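Local atomic coordinates of ribulose bisphosphate carboxylase (Hyperthermus butylicus DSM 5456, PDB entry 6HUN), a protein that probably catalyses the magnesium-dependent addition of CO2 and water to ribulose 1,5-bisphosphate, giving two molecules of 3-phosphoglycerate, as a form III Rubisco of archaeal AMP degradation. Residues 318-323 with 368-373; 347-350 with 355-358. All coordinates share one frame; numbering follows the deposited sequence.

Contact 1: residues 318-323 with 368-373; sequences LARMAG and QPWSNI
The outer half of the Arg320 side chain, from CD to the guanidinium, lies over one face of the Trp370 indole, deep in the protein. Its guanidinium stacks on the five-membered ring as a cation-pi pair, with Arg320 CZ 3.7 Å from that ring's centroid and the two planes only 12° apart. Further back, Arg320 CD sits over the six-membered ring of Trp370, 3.8 Å from its centroid, in a CH-pi contact. The reach comes from an extended chain: CG is anti to the backbone N (chi1 175°), and the carbons run straight out from the helix. Arg320 NH1 and Trp370 NE1 are both donors, so they stack without bonding. Gln368 CG approaches the opposite face of the indole, offset toward its rim.

The charge is buried but well supplied with acceptors. Arg320 NH2 donates to Ile373 O at 3.1 Å, approaching from above the carbonyl plane. NE bonds to Lys374 O, and NH1 to the carbonyls of Ile350 and Glu353. These bonds fix the rotation of the guanidinium. Ile373 CG2 lies 3.7 Å from Arg320 NE, and Met321 CG meets the rim of the indole at Trp370 CZ3, also at 3.7 Å. A type II turn from Trp370 to Ile373 brings both residues to the arginine.

Arg320 and Met321 lie in the last turn of helix 312-322, which a Schellman motif closes with Gly323 as the C-prime residue. The contact ties this helix end of the catalytic barrel domain to the loop leaving strand 368-369, with Leu147 of helix 144-147 packed against Met321, Trp370 and Ile373.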
loop_
_atom_site.group_PDB
_atom_site.type_symbol
_atom_site.label_atom_id
_atom_site.label_comp_id
_atom_site.label_asym_id
_atom_site.label_seq_id
_atom_site.Cartn_x
_atom_site.Cartn_y
_atom_site.Cartn_z
ATOM N N LEU A 318 -5.582 2.551 -11.891
ATOM C CA LEU A 318 -4.839 3.609 -11.180
ATOM C C LEU A 318 -3.371 3.610 -11.614
ATOM O O LEU A 318 -2.746 4.658 -11.685
ATOM C CB LEU A 318 -4.939 3.390 -9.660
ATOM C CG LEU A 318 -6.369 3.532 -9.063
ATOM C CD1 LEU A 318 -6.357 3.026 -7.588
ATOM C CD2 LEU A 318 -6.769 4.951 -9.051
ATOM N N ALA A 319 -2.793 2.423 -11.845
ATOM C CA ALA A 319 -1.412 2.355 -12.344
ATOM C C ALA A 319 -1.247 3.050 -13.704
ATOM O O ALA A 319 -0.267 3.773 -13.942
ATOM C CB ALA A 319 -1.006 0.886 -12.450
ATOM N N ARG A 320 -2.241 2.913 -14.574
ATOM C CA ARG A 320 -2.186 3.576 -15.863
ATOM C C ARG A 320 -2.312 5.090 -15.702
ATOM O O ARG A 320 -1.586 5.857 -16.337
ATOM C CB ARG A 320 -3.312 3.032 -16.733
ATOM C CG ARG A 320 -3.382 3.787 -18.083
ATOM C CD ARG A 320 -4.395 3.042 -19.038
ATOM N NE ARG A 320 -4.497 3.754 -20.339
ATOM C CZ ARG A 320 -5.377 3.462 -21.301
ATOM N NH1 ARG A 320 -6.258 2.486 -21.113
ATOM N NH2 ARG A 320 -5.403 4.177 -22.439
ATOM N N MET A 321 -3.218 5.535 -14.834
ATOM C CA MET A 321 -3.310 6.980 -14.552
ATOM C C MET A 321 -2.000 7.538 -13.997
ATOM O O MET A 321 -1.519 8.599 -14.431
ATOM C CB MET A 321 -4.439 7.194 -13.536
ATOM C CG MET A 321 -5.788 6.895 -14.120
ATOM S SD MET A 321 -7.056 6.773 -12.821
ATOM C CE MET A 321 -6.730 8.419 -12.237
ATOM N N ALA A 322 -1.403 6.813 -13.039
ATOM C CA ALA A 322 -0.213 7.320 -12.353
ATOM C C ALA A 322 0.976 7.318 -13.275
ATOM O O ALA A 322 1.868 8.175 -13.135
ATOM C CB ALA A 322 0.100 6.476 -11.108
ATOM N N GLY A 323 1.002 6.379 -14.229
ATOM C CA GLY A 323 1.963 6.495 -15.304
ATOM C C GLY A 323 2.900 5.332 -15.505
ATOM O O GLY A 323 3.953 5.548 -16.119
ATOM N N GLN A 368 -15.364 3.894 -19.369
ATOM C CA GLN A 368 -14.232 4.781 -19.071
ATOM C C GLN A 368 -13.535 5.244 -20.361
ATOM O O GLN A 368 -12.755 4.483 -20.947
ATOM C CB GLN A 368 -13.213 4.110 -18.135
ATOM C CG GLN A 368 -12.014 5.028 -17.868
ATOM C CD GLN A 368 -12.394 6.190 -16.956
ATOM O OE1 GLN A 368 -12.646 5.985 -15.751
ATOM N NE2 GLN A 368 -12.429 7.380 -17.492
ATOM N N PRO A 369 -13.748 6.498 -20.802
ATOM C CA PRO A 369 -12.865 7.060 -21.841
ATOM C C PRO A 369 -11.506 7.416 -21.252
ATOM O O PRO A 369 -11.368 7.745 -20.072
ATOM C CB PRO A 369 -13.609 8.327 -22.334
ATOM C CG PRO A 369 -14.816 8.519 -21.412
ATOM C CD PRO A 369 -14.636 7.526 -20.228
ATOM N N TRP A 370 -10.480 7.323 -22.081
ATOM C CA TRP A 370 -9.112 7.545 -21.619
ATOM C C TRP A 370 -8.475 8.699 -22.381
ATOM O O TRP A 370 -7.293 8.659 -22.736
ATOM C CB TRP A 370 -8.278 6.272 -21.785
ATOM C CG TRP A 370 -8.546 5.212 -20.788
ATOM C CD1 TRP A 370 -9.307 4.105 -20.945
ATOM C CD2 TRP A 370 -7.992 5.148 -19.486
ATOM N NE1 TRP A 370 -9.283 3.328 -19.818
ATOM C CE2 TRP A 370 -8.480 3.955 -18.887
ATOM C CE3 TRP A 370 -7.169 6.008 -18.740
ATOM C CZ2 TRP A 370 -8.153 3.591 -17.601
ATOM C CZ3 TRP A 370 -6.818 5.597 -17.442
ATOM C CH2 TRP A 370 -7.312 4.415 -16.905
ATOM N N SER A 371 -9.273 9.715 -22.696
ATOM C CA SER A 371 -8.743 10.847 -23.445
ATOM C C SER A 371 -7.450 11.363 -22.807
ATOM O O SER A 371 -7.395 11.548 -21.583
ATOM C CB SER A 371 -9.811 11.937 -23.466
ATOM O OG SER A 371 -9.715 12.672 -24.647
ATOM N N ASN A 372 -6.387 11.491 -23.616
ATOM C CA ASN A 372 -5.079 11.991 -23.169
ATOM C C ASN A 372 -4.310 11.053 -22.218
ATOM O O ASN A 372 -3.489 11.514 -21.419
ATOM C CB ASN A 372 -5.219 13.354 -22.486
ATOM C CG ASN A 372 -5.923 14.347 -23.376
ATOM O OD1 ASN A 372 -6.856 15.031 -22.952
ATOM N ND2 ASN A 372 -5.522 14.375 -24.641
ATOM N N ILE A 373 -4.586 9.762 -22.188
ATOM C CA ILE A 373 -3.832 8.835 -21.330
ATOM C C ILE A 373 -3.390 7.685 -22.250
ATOM O O ILE A 373 -4.231 6.985 -22.773
ATOM C CB ILE A 373 -4.681 8.289 -20.157
ATOM C CG1 ILE A 373 -5.309 9.403 -19.272
ATOM C CG2 ILE A 373 -3.846 7.295 -19.324
ATOM C CD1 ILE A 373 -4.384 10.108 -18.381
#

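Contact 2: residues 347-350 with 355-358; sequences HTRI and YYRP
Arg349 grips the main-chain carbonyl of Arg357 with both terminal nitrogens. Arg349 NH1 makes the stronger bond, 2.7 Å from Arg357 O with an N-H...O angle of 159°, and the oxygen lies in the guanidinium plane. Arg349 NH2 reaches Arg357 O at 3.1 Å, but this bond is weak and bent. The neighbouring backbone donor, Arg357 N, is close to NH1 but does not bond to it.

The arginine has two further acidic neighbours, Glu346 on its own helix and Glu353 just beyond the helix end. NH2 forms a salt bridge with Glu346 OE1, and NH1 has a long, weak ion pair with Glu353. Glu346 OE1 also hydrogen-bonds to Tyr356 OH, so one carboxylate oxygen serves both the arginine and the phenol. This shared acceptor would help to hold the two groups side by side and partly offset the positive charge.

Tyr356 CE2 lies over one face of the guanidinium, 3.3 Å from Arg349 NH2. The planes are 31° apart, too inclined for a flat stack. A bend in the arginine chain at chi3 turns its end toward the strand. Ile350 packs against the base of the tyrosine, with Ile350 CD1 3.4 Å from Tyr356 CG and 3.5 Å from Tyr356 CB. Its CG1 is anti to the backbone N (chi1 -166°), which carries CD1 to the ring.

The contact closes the short connection between helix 339-352 and strand 355-356. That strand pairs antiparallel with 368-369, while Phe313 of helix 312-322 meets the Tyr356 ring edge-to-face and also touches Ile350.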
loop_
_atom_site.group_PDB
_atom_site.type_symbol
_atom_site.label_atom_id
_atom_site.label_comp_id
_atom_site.label_asym_id
_atom_site.label_seq_id
_atom_site.Cartn_x
_atom_site.Cartn_y
_atom_site.Cartn_z
ATOM N N HIS A 347 -8.960 -6.865 -17.674
ATOM C CA HIS A 347 -7.732 -6.152 -17.282
ATOM C C HIS A 347 -6.953 -5.644 -18.488
ATOM O O HIS A 347 -6.423 -4.528 -18.468
ATOM C CB HIS A 347 -6.769 -7.036 -16.523
ATOM C CG HIS A 347 -7.262 -7.512 -15.199
ATOM N ND1 HIS A 347 -6.582 -8.465 -14.470
ATOM C CD2 HIS A 347 -8.367 -7.186 -14.482
ATOM C CE1 HIS A 347 -7.251 -8.701 -13.351
ATOM N NE2 HIS A 347 -8.340 -7.944 -13.337
ATOM N N THR A 348 -6.751 -6.505 -19.483
ATOM C CA THR A 348 -6.017 -6.039 -20.673
ATOM C C THR A 348 -6.801 -4.942 -21.376
ATOM O O THR A 348 -6.220 -3.945 -21.825
ATOM C CB THR A 348 -5.749 -7.190 -21.681
ATOM O OG1 THR A 348 -6.964 -7.537 -22.347
ATOM C CG2 THR A 348 -5.141 -8.415 -20.981
ATOM N N ARG A 349 -8.135 -5.072 -21.426
ATOM C CA ARG A 349 -8.890 -4.020 -22.100
ATOM C C ARG A 349 -8.777 -2.701 -21.371
ATOM O O ARG A 349 -8.597 -1.658 -22.004
ATOM C CB ARG A 349 -10.378 -4.380 -22.258
ATOM C CG ARG A 349 -10.696 -5.470 -23.253
ATOM C CD ARG A 349 -12.221 -5.754 -23.231
ATOM N NE ARG A 349 -12.944 -4.583 -23.732
ATOM C CZ ARG A 349 -14.097 -4.103 -23.258
ATOM N NH1 ARG A 349 -14.622 -3.015 -23.824
ATOM N NH2 ARG A 349 -14.733 -4.694 -22.243
ATOM N N ILE A 350 -8.854 -2.714 -20.040
ATOM C CA ILE A 350 -8.848 -1.416 -19.356
ATOM C C ILE A 350 -7.471 -0.721 -19.436
ATOM O O ILE A 350 -7.402 0.508 -19.408
ATOM C CB ILE A 350 -9.327 -1.552 -17.896
ATOM C CG1 ILE A 350 -9.649 -0.140 -17.304
ATOM C CG2 ILE A 350 -8.266 -2.280 -16.961
ATOM C CD1 ILE A 350 -10.830 0.570 -18.051
ATOM N N TYR A 355 -11.071 3.721 -25.143
ATOM C CA TYR A 355 -12.443 3.908 -24.687
ATOM C C TYR A 355 -12.929 2.541 -24.215
ATOM O O TYR A 355 -13.314 1.704 -25.022
ATOM C CB TYR A 355 -13.342 4.472 -25.775
ATOM C CG TYR A 355 -14.490 5.286 -25.217
ATOM C CD1 TYR A 355 -15.306 4.771 -24.202
ATOM C CD2 TYR A 355 -14.761 6.572 -25.685
ATOM C CE1 TYR A 355 -16.360 5.510 -23.667
ATOM C CE2 TYR A 355 -15.823 7.318 -25.169
ATOM C CZ TYR A 355 -16.618 6.784 -24.159
ATOM O OH TYR A 355 -17.666 7.521 -23.632
ATOM N N TYR A 356 -12.911 2.334 -22.910
ATOM C CA TYR A 356 -13.372 1.080 -22.344
ATOM C C TYR A 356 -14.883 1.100 -22.152
ATOM O O TYR A 356 -15.415 2.016 -21.527
ATOM C CB TYR A 356 -12.683 0.824 -20.985
ATOM C CG TYR A 356 -13.245 -0.418 -20.294
ATOM C CD1 TYR A 356 -14.259 -0.316 -19.338
ATOM C CD2 TYR A 356 -12.759 -1.695 -20.595
ATOM C CE1 TYR A 356 -14.775 -1.448 -18.701
ATOM C CE2 TYR A 356 -13.274 -2.832 -19.992
ATOM C CZ TYR A 356 -14.261 -2.700 -19.016
ATOM O OH TYR A 356 -14.779 -3.830 -18.455
ATOM N N ARG A 357 -15.570 0.076 -22.659
ATOM C CA ARG A 357 -16.990 -0.088 -22.387
ATOM C C ARG A 357 -17.236 -1.496 -21.855
ATOM O O ARG A 357 -16.879 -2.478 -22.529
ATOM C CB ARG A 357 -17.820 0.170 -23.647
ATOM C CG ARG A 357 -17.770 1.620 -24.059
ATOM C CD ARG A 357 -18.786 1.905 -25.174
ATOM N NE ARG A 357 -18.611 3.224 -25.779
ATOM C CZ ARG A 357 -17.706 3.503 -26.721
ATOM N NH1 ARG A 357 -16.880 2.554 -27.139
ATOM N NH2 ARG A 357 -17.625 4.727 -27.251
ATOM N N PRO A 358 -17.854 -1.641 -20.674
ATOM C CA PRO A 358 -18.245 -2.978 -20.196
ATOM C C PRO A 358 -19.189 -3.695 -21.167
ATOM O O PRO A 358 -19.976 -3.079 -21.905
ATOM C CB PRO A 358 -18.951 -2.683 -18.860
ATOM C CG PRO A 358 -18.580 -1.290 -18.515
ATOM C CD PRO A 358 -18.352 -0.580 -19.787
#

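Both contacts join helices of the catalytic barrel domain to the small two-stranded sheet or the turn that follows it. Contact 1 uses helix 312-322 and contact 2 uses helix 339-352; contact 2 is nested within the loop that contact 1 closes. They meet directly, through Arg320 NH1 to Ile350 O and through the strand pairing of Gln368 N with Tyr356 O. Each relies on an arginine that bonds to a backbone carbonyl beside an aromatic ring. In contact 1 the arginine is buried, stacked flat and supplied by carbonyls. In partly exposed contact 2 it is inclined to its ring and has a carboxylate, Glu346, as its salt-bridge partner.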